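2-oxo-1,2-dihydroquinoline 8-monooxygenase, oxygenase component (Pseudomonas putida, PDB 1Z02) probably acts as a Rieske-type monooxygenase that hydroxylates 2-oxo-1,2-dihydroquinoline at position 8, using a [2Fe-2S] cluster and a separate iron ion. Local coordinates at residues A[334-339]-A[343-348]; A[171-176]-A[301-306]. All blocks are in the same frame, centred on the assembly; numbering follows the deposited sequence.

How the contacts relate
Both contacts reach the same seven-stranded antiparallel sheet of the ring-hydroxylase domain, yet at different depths. Contact 2 (171-176 with 301-306) is buried: a loop that precedes strand 196-206 lies against strand 301-305, in mid-sheet, and all four touching residues are shut away from solvent. Contact 1 (334-339 with 343-348) is partly buried, where strand 325-335 runs out and turns into helix 339-359. The chemistry follows the place. Contact 2 sets a phenylalanine ring against a methionine methyl and a carboxylate tied up elsewhere; contact 1 pairs a ring and a sulfur inside with a helical bond and loosely matched charges outside. Their centres lie about 20 Å apart.

Contact 1 (A[334-339]-A[343-348]); sequences RVCPTD and KKFQYR
The ring of Phe345 is held by Arg334, at the end of strand 325-335, and by Cys336 in the loop just after it, and this is the tight part of the contact. Arg334 lays CB over the centre of one ring face, a CH-pi contact with CB 3.6 Å from the centroid of the Phe345 ring. The extended Arg334 chain, its CG trans to the backbone N (chi1 -174°), runs on past the ring, its CD 4.0 Å from Phe345 CD1, and carries the guanidinium away from the helix. Cys336 SG comes in obliquely, 3.7 Å from Phe345 CD2, as a sulfur-aromatic contact. Val197 and His199 of strand 196-206 also meet the ring, so Phe345 packs helix 339-359 onto strands 196-206 and 325-335, in the helix-on-sheet packing of the Bet v 1-like catalytic domain. Where strand 325-335 gives way to helix 339-359, Thr338 occupies the N-cap position and its OG1 bonds Glu340 N. On the solvent side, by contrast, Asp339 and Lys343 are both exposed. Lys343 N donates to Asp339 O at 3.2 Å, a bent bond (142° at the hydrogen) whose donor stands well above the carbonyl plane. Lys343 CG rests 3.1 Å from that same Asp339 O. The two side chains then run alongside each other, but Lys343 NZ stays 4.3 Å from Asp339 OD2, too far for a salt bridge.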
loop_
_atom_site.group_PDB
_atom_site.type_symbol
_atom_site.label_atom_id
_atom_site.label_comp_id
_atom_site.label_asym_id
_atom_site.label_seq_id
_atom_site.Cartn_x
_atom_site.Cartn_y
_atom_site.Cartn_z
ATOM N N ARG A 334 -15.872 36.770 -11.043
ATOM C CA ARG A 334 -16.368 38.143 -10.990
ATOM C C ARG A 334 -16.207 38.748 -12.377
ATOM O O ARG A 334 -15.141 38.643 -12.982
ATOM C CB ARG A 334 -15.589 38.989 -9.982
ATOM C CG ARG A 334 -16.188 40.380 -9.819
ATOM C CD ARG A 334 -15.319 41.337 -9.025
ATOM N NE ARG A 334 -15.977 42.638 -8.901
ATOM C CZ ARG A 334 -16.463 43.124 -7.762
ATOM N NH1 ARG A 334 -17.051 44.313 -7.743
ATOM N NH2 ARG A 334 -16.355 42.430 -6.638
ATOM N N VAL A 335 -17.263 39.369 -12.889
ATOM C CA VAL A 335 -17.195 39.975 -14.207
ATOM C C VAL A 335 -16.383 41.259 -14.113
ATOM O O VAL A 335 -16.701 42.161 -13.336
ATOM C CB VAL A 335 -18.603 40.287 -14.764
ATOM C CG1 VAL A 335 -18.486 41.002 -16.109
ATOM C CG2 VAL A 335 -19.386 38.985 -14.947
ATOM N N CYS A 336 -15.317 41.319 -14.902
ATOM C CA CYS A 336 -14.432 42.474 -14.911
ATOM C C CYS A 336 -14.347 43.037 -16.320
ATOM O O CYS A 336 -13.568 42.555 -17.137
ATOM C CB CYS A 336 -13.041 42.058 -14.427
ATOM S SG CYS A 336 -13.023 41.265 -12.762
ATOM N N PRO A 337 -15.140 44.079 -16.615
ATOM C CA PRO A 337 -15.168 44.717 -17.938
ATOM C C PRO A 337 -13.854 45.340 -18.406
ATOM O O PRO A 337 -13.377 45.066 -19.507
ATOM C CB PRO A 337 -16.279 45.756 -17.797
ATOM C CG PRO A 337 -17.171 45.165 -16.753
ATOM C CD PRO A 337 -16.179 44.650 -15.744
ATOM N N THR A 338 -13.276 46.190 -17.571
ATOM C CA THR A 338 -12.026 46.851 -17.922
ATOM C C THR A 338 -10.847 46.135 -17.292
ATOM O O THR A 338 -11.027 45.307 -16.401
ATOM C CB THR A 338 -12.022 48.329 -17.446
ATOM O OG1 THR A 338 -11.875 48.396 -16.018
ATOM C CG2 THR A 338 -13.321 49.001 -17.844
ATOM N N ASP A 339 -9.633 46.455 -17.717
ATOM C CA ASP A 339 -8.530 45.754 -17.106
ATOM C C ASP A 339 -8.140 46.336 -15.748
ATOM O O ASP A 339 -7.282 45.795 -15.059
ATOM C CB ASP A 339 -7.367 45.615 -18.099
ATOM C CG ASP A 339 -6.399 46.721 -18.053
ATOM O OD1 ASP A 339 -6.786 47.873 -17.945
ATOM O OD2 ASP A 339 -5.206 46.434 -18.162
ATOM N N LYS A 343 -7.420 44.020 -12.376
ATOM C CA LYS A 343 -6.301 44.188 -11.458
ATOM C C LYS A 343 -6.789 44.254 -10.019
ATOM O O LYS A 343 -6.127 43.759 -9.108
ATOM C CB LYS A 343 -5.506 45.450 -11.811
ATOM C CG LYS A 343 -4.898 45.388 -13.193
ATOM C CD LYS A 343 -3.976 46.559 -13.462
ATOM C CE LYS A 343 -3.378 46.465 -14.863
ATOM N NZ LYS A 343 -2.344 47.516 -15.100
ATOM N N LYS A 344 -7.948 44.863 -9.807
ATOM C CA LYS A 344 -8.494 44.948 -8.459
ATOM C C LYS A 344 -8.916 43.584 -7.960
ATOM O O LYS A 344 -8.661 43.230 -6.809
ATOM C CB LYS A 344 -9.685 45.886 -8.428
ATOM C CG LYS A 344 -9.290 47.261 -8.813
ATOM C CD LYS A 344 -10.156 48.282 -8.152
ATOM C CE LYS A 344 -9.413 49.587 -8.118
ATOM N NZ LYS A 344 -10.161 50.602 -7.349
ATOM N N PHE A 345 -9.561 42.829 -8.844
ATOM C CA PHE A 345 -10.035 41.489 -8.534
ATOM C C PHE A 345 -8.855 40.551 -8.276
ATOM O O PHE A 345 -8.863 39.775 -7.319
ATOM C CB PHE A 345 -10.895 40.975 -9.694
ATOM C CG PHE A 345 -11.498 39.617 -9.463
ATOM C CD1 PHE A 345 -12.035 39.268 -8.220
ATOM C CD2 PHE A 345 -11.568 38.695 -10.508
ATOM C CE1 PHE A 345 -12.630 38.021 -8.028
ATOM C CE2 PHE A 345 -12.158 37.456 -10.327
ATOM C CZ PHE A 345 -12.692 37.114 -9.085
ATOM N N GLN A 346 -7.840 40.637 -9.130
ATOM C CA GLN A 346 -6.641 39.803 -9.002
ATOM C C GLN A 346 -5.967 40.106 -7.669
ATOM O O GLN A 346 -5.574 39.208 -6.929
ATOM C CB GLN A 346 -5.672 40.105 -10.157
ATOM C CG GLN A 346 -4.318 39.385 -10.099
ATOM C CD GLN A 346 -4.423 37.901 -10.386
ATOM O OE1 GLN A 346 -4.451 37.071 -9.471
ATOM N NE2 GLN A 346 -4.500 37.560 -11.664
ATOM N N TYR A 347 -5.837 41.395 -7.377
ATOM C CA TYR A 347 -5.208 41.864 -6.147
ATOM C C TYR A 347 -5.973 41.439 -4.889
ATOM O O TYR A 347 -5.378 40.967 -3.919
ATOM C CB TYR A 347 -5.085 43.390 -6.185
ATOM C CG TYR A 347 -4.283 43.967 -5.043
ATOM C CD1 TYR A 347 -2.897 43.821 -4.993
ATOM C CD2 TYR A 347 -4.912 44.646 -4.001
ATOM C CE1 TYR A 347 -2.156 44.336 -3.934
ATOM C CE2 TYR A 347 -4.184 45.164 -2.940
ATOM C CZ TYR A 347 -2.809 45.005 -2.911
ATOM O OH TYR A 347 -2.094 45.506 -1.850
ATOM N N ARG A 348 -7.287 41.615 -4.896
ATOM C CA ARG A 348 -8.090 41.237 -3.742
ATOM C C ARG A 348 -8.148 39.723 -3.583
ATOM O O ARG A 348 -8.362 39.217 -2.484
ATOM C CB ARG A 348 -9.504 41.794 -3.862
ATOM C CG ARG A 348 -10.258 41.710 -2.550
ATOM C CD ARG A 348 -11.545 42.508 -2.568
ATOM N NE ARG A 348 -12.173 42.500 -1.253
ATOM C CZ ARG A 348 -11.688 43.126 -0.186
ATOM N NH1 ARG A 348 -12.329 43.055 0.974
ATOM N NH2 ARG A 348 -10.580 43.842 -0.279
#

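Contact 2 (A[171-176]-A[301-306]); sequences FRFPER and VLMVEN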
loop_
_atom_site.group_PDB
_atom_site.type_symbol
_atom_site.label_atom_id
_atom_site.label_comp_id
_atom_site.label_asym_id
_atom_site.label_seq_id
_atom_site.Cartn_x
_atom_site.Cartn_y
_atom_site.Cartn_z
ATOM N N PHE A 171 -27.084 26.909 -12.263
ATOM C CA PHE A 171 -28.130 27.774 -12.815
ATOM C C PHE A 171 -27.563 29.172 -13.026
ATOM O O PHE A 171 -26.807 29.660 -12.192
ATOM C CB PHE A 171 -29.327 27.857 -11.858
ATOM C CG PHE A 171 -29.841 26.518 -11.409
ATOM C CD1 PHE A 171 -29.528 26.027 -10.144
ATOM C CD2 PHE A 171 -30.621 25.736 -12.260
ATOM C CE1 PHE A 171 -29.979 24.777 -9.730
ATOM C CE2 PHE A 171 -31.077 24.480 -11.855
ATOM C CZ PHE A 171 -30.754 24.002 -10.587
ATOM N N ARG A 172 -27.931 29.813 -14.135
ATOM C CA ARG A 172 -27.430 31.149 -14.454
ATOM C C ARG A 172 -28.397 32.262 -14.081
ATOM O O ARG A 172 -29.611 32.080 -14.148
ATOM C CB ARG A 172 -27.115 31.258 -15.952
ATOM C CG ARG A 172 -26.157 30.201 -16.456
ATOM C CD ARG A 172 -25.915 30.314 -17.949
ATOM N NE ARG A 172 -25.227 31.550 -18.314
ATOM C CZ ARG A 172 -24.753 31.809 -19.530
ATOM N NH1 ARG A 172 -24.140 32.961 -19.775
ATOM N NH2 ARG A 172 -24.884 30.911 -20.503
ATOM N N PHE A 173 -27.836 33.404 -13.688
ATOM C CA PHE A 173 -28.593 34.606 -13.332
ATOM C C PHE A 173 -28.009 35.738 -14.176
ATOM O O PHE A 173 -26.829 35.705 -14.524
ATOM C CB PHE A 173 -28.433 34.951 -11.849
ATOM C CG PHE A 173 -28.996 33.913 -10.924
ATOM C CD1 PHE A 173 -28.210 32.850 -10.483
ATOM C CD2 PHE A 173 -30.322 33.979 -10.513
ATOM C CE1 PHE A 173 -28.742 31.868 -9.656
ATOM C CE2 PHE A 173 -30.861 32.999 -9.685
ATOM C CZ PHE A 173 -30.069 31.945 -9.255
ATOM N N PRO A 174 -28.811 36.768 -14.491
ATOM C CA PRO A 174 -30.214 36.972 -14.128
ATOM C C PRO A 174 -31.229 36.083 -14.851
ATOM O O PRO A 174 -32.416 36.112 -14.525
ATOM C CB PRO A 174 -30.422 38.449 -14.437
ATOM C CG PRO A 174 -29.600 38.624 -15.656
ATOM C CD PRO A 174 -28.325 37.893 -15.311
ATOM N N GLU A 175 -30.772 35.298 -15.822
ATOM C CA GLU A 175 -31.671 34.422 -16.571
ATOM C C GLU A 175 -32.714 33.727 -15.696
ATOM O O GLU A 175 -33.890 33.666 -16.038
ATOM C CB GLU A 175 -30.865 33.373 -17.346
ATOM C CG GLU A 175 -31.729 32.299 -17.988
ATOM C CD GLU A 175 -30.917 31.214 -18.659
ATOM O OE1 GLU A 175 -31.516 30.215 -19.106
ATOM O OE2 GLU A 175 -29.680 31.356 -18.742
ATOM N N ARG A 176 -32.289 33.236 -14.544
ATOM C CA ARG A 176 -33.200 32.523 -13.669
ATOM C C ARG A 176 -33.575 33.302 -12.399
ATOM O O ARG A 176 -34.052 32.726 -11.409
ATOM C CB ARG A 176 -32.573 31.192 -13.269
ATOM C CG ARG A 176 -32.068 30.343 -14.399
ATOM C CD ARG A 176 -32.405 28.915 -14.149
ATOM N NE ARG A 176 -32.242 28.171 -15.406
ATOM C CZ ARG A 176 -32.827 27.016 -15.658
ATOM N NH1 ARG A 176 -32.528 26.368 -16.756
ATOM N NH2 ARG A 176 -33.754 26.531 -14.845
ATOM N N VAL A 301 -21.804 19.964 -8.950
ATOM C CA VAL A 301 -21.192 21.291 -8.972
ATOM C C VAL A 301 -21.883 22.257 -8.018
ATOM O O VAL A 301 -23.088 22.474 -8.107
ATOM C CB VAL A 301 -21.228 21.903 -10.397
ATOM C CG1 VAL A 301 -20.250 23.056 -10.484
ATOM C CG2 VAL A 301 -20.905 20.845 -11.430
ATOM N N LEU A 302 -21.101 22.827 -7.105
ATOM C CA LEU A 302 -21.614 23.763 -6.114
ATOM C C LEU A 302 -21.542 25.218 -6.553
ATOM O O LEU A 302 -20.617 25.619 -7.250
ATOM C CB LEU A 302 -20.839 23.604 -4.807
ATOM C CG LEU A 302 -21.198 24.599 -3.693
ATOM C CD1 LEU A 302 -22.507 24.168 -3.048
ATOM C CD2 LEU A 302 -20.085 24.636 -2.651
ATOM N N MET A 303 -22.554 25.991 -6.166
ATOM C CA MET A 303 -22.592 27.418 -6.449
ATOM C C MET A 303 -22.949 28.120 -5.157
ATOM O O MET A 303 -23.951 27.788 -4.527
ATOM C CB MET A 303 -23.637 27.777 -7.508
ATOM C CG MET A 303 -23.890 29.289 -7.583
ATOM S SD MET A 303 -24.741 29.890 -9.069
ATOM C CE MET A 303 -26.403 29.254 -8.800
ATOM N N VAL A 304 -22.117 29.076 -4.760
ATOM C CA VAL A 304 -22.361 29.844 -3.551
ATOM C C VAL A 304 -22.501 31.304 -3.968
ATOM O O VAL A 304 -21.505 32.022 -4.080
ATOM C CB VAL A 304 -21.194 29.734 -2.554
ATOM C CG1 VAL A 304 -21.643 30.230 -1.193
ATOM C CG2 VAL A 304 -20.704 28.298 -2.460
ATOM N N GLU A 305 -23.741 31.729 -4.209
ATOM C CA GLU A 305 -24.035 33.099 -4.619
ATOM C C GLU A 305 -23.655 34.095 -3.534
ATOM O O GLU A 305 -23.769 33.804 -2.345
ATOM C CB GLU A 305 -25.533 33.250 -4.927
ATOM C CG GLU A 305 -26.041 32.279 -5.966
ATOM C CD GLU A 305 -27.546 32.283 -6.092
ATOM O OE1 GLU A 305 -28.149 31.186 -6.040
ATOM O OE2 GLU A 305 -28.123 33.381 -6.251
ATOM N N ASN A 306 -23.198 35.268 -3.957
ATOM C CA ASN A 306 -22.825 36.340 -3.044
ATOM C C ASN A 306 -21.738 35.963 -2.037
ATOM O O ASN A 306 -21.808 36.319 -0.854
ATOM C CB ASN A 306 -24.066 36.842 -2.305
ATOM C CG ASN A 306 -24.002 38.321 -2.018
ATOM O OD1 ASN A 306 -23.776 39.130 -2.925
ATOM N ND2 ASN A 306 -24.204 38.691 -0.762
#
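The Phe173 ring has the carboxylate of Glu305 over one face and the methyl of Met303 at its edge. Glu305 OE2 stands 3.7 Å above the ring plane, displaced toward the rim. Carboxylate and ring planes are 35° apart. Glu305 OE1 is 3.7 Å from Phe173 CE1. His182 meets the same ring with its plane nearly perpendicular. This is a loop laid across the antiparallel sheet of the Bet v 1-like catalytic domain: residues 171-176 belong to the long connection leading into strand 196-206, and Met303 and Glu305, two apart on strand 301-305, both direct their side chains at it. An acid over an aromatic face would probably be unfavourable by itself, but Glu305 spends its charge elsewhere, OE1 in a salt bridge to Arg293 NE on the adjoining strand and OE2 accepting a hydrogen bond from Trp185 NE1. These two partners hold the carboxylate at both oxygens and are likely to fix its tilt against the ring. Replacing Glu305 by an alanine is likely to leave Arg293 without this counter-charge and Trp185 NE1 without its acceptor, and to remove the group that lies over the Phe173 face. Beside the acid, Met303 reaches out fully extended through chi1 and chi2 and bends at chi3 (71°), which turns the methyl toward the loop, to the Phe173 ring edge and the Phe171 carbonyl. Phe171 contributes mainly its backbone to this meeting, since its ring turns off toward Phe180 and Val297. Met303 CE lies in the plane of the Phe173 ring, 3.6 Å from Phe173 CE1. The distance from Met303 CE to Phe171 O is only 3.4 Å.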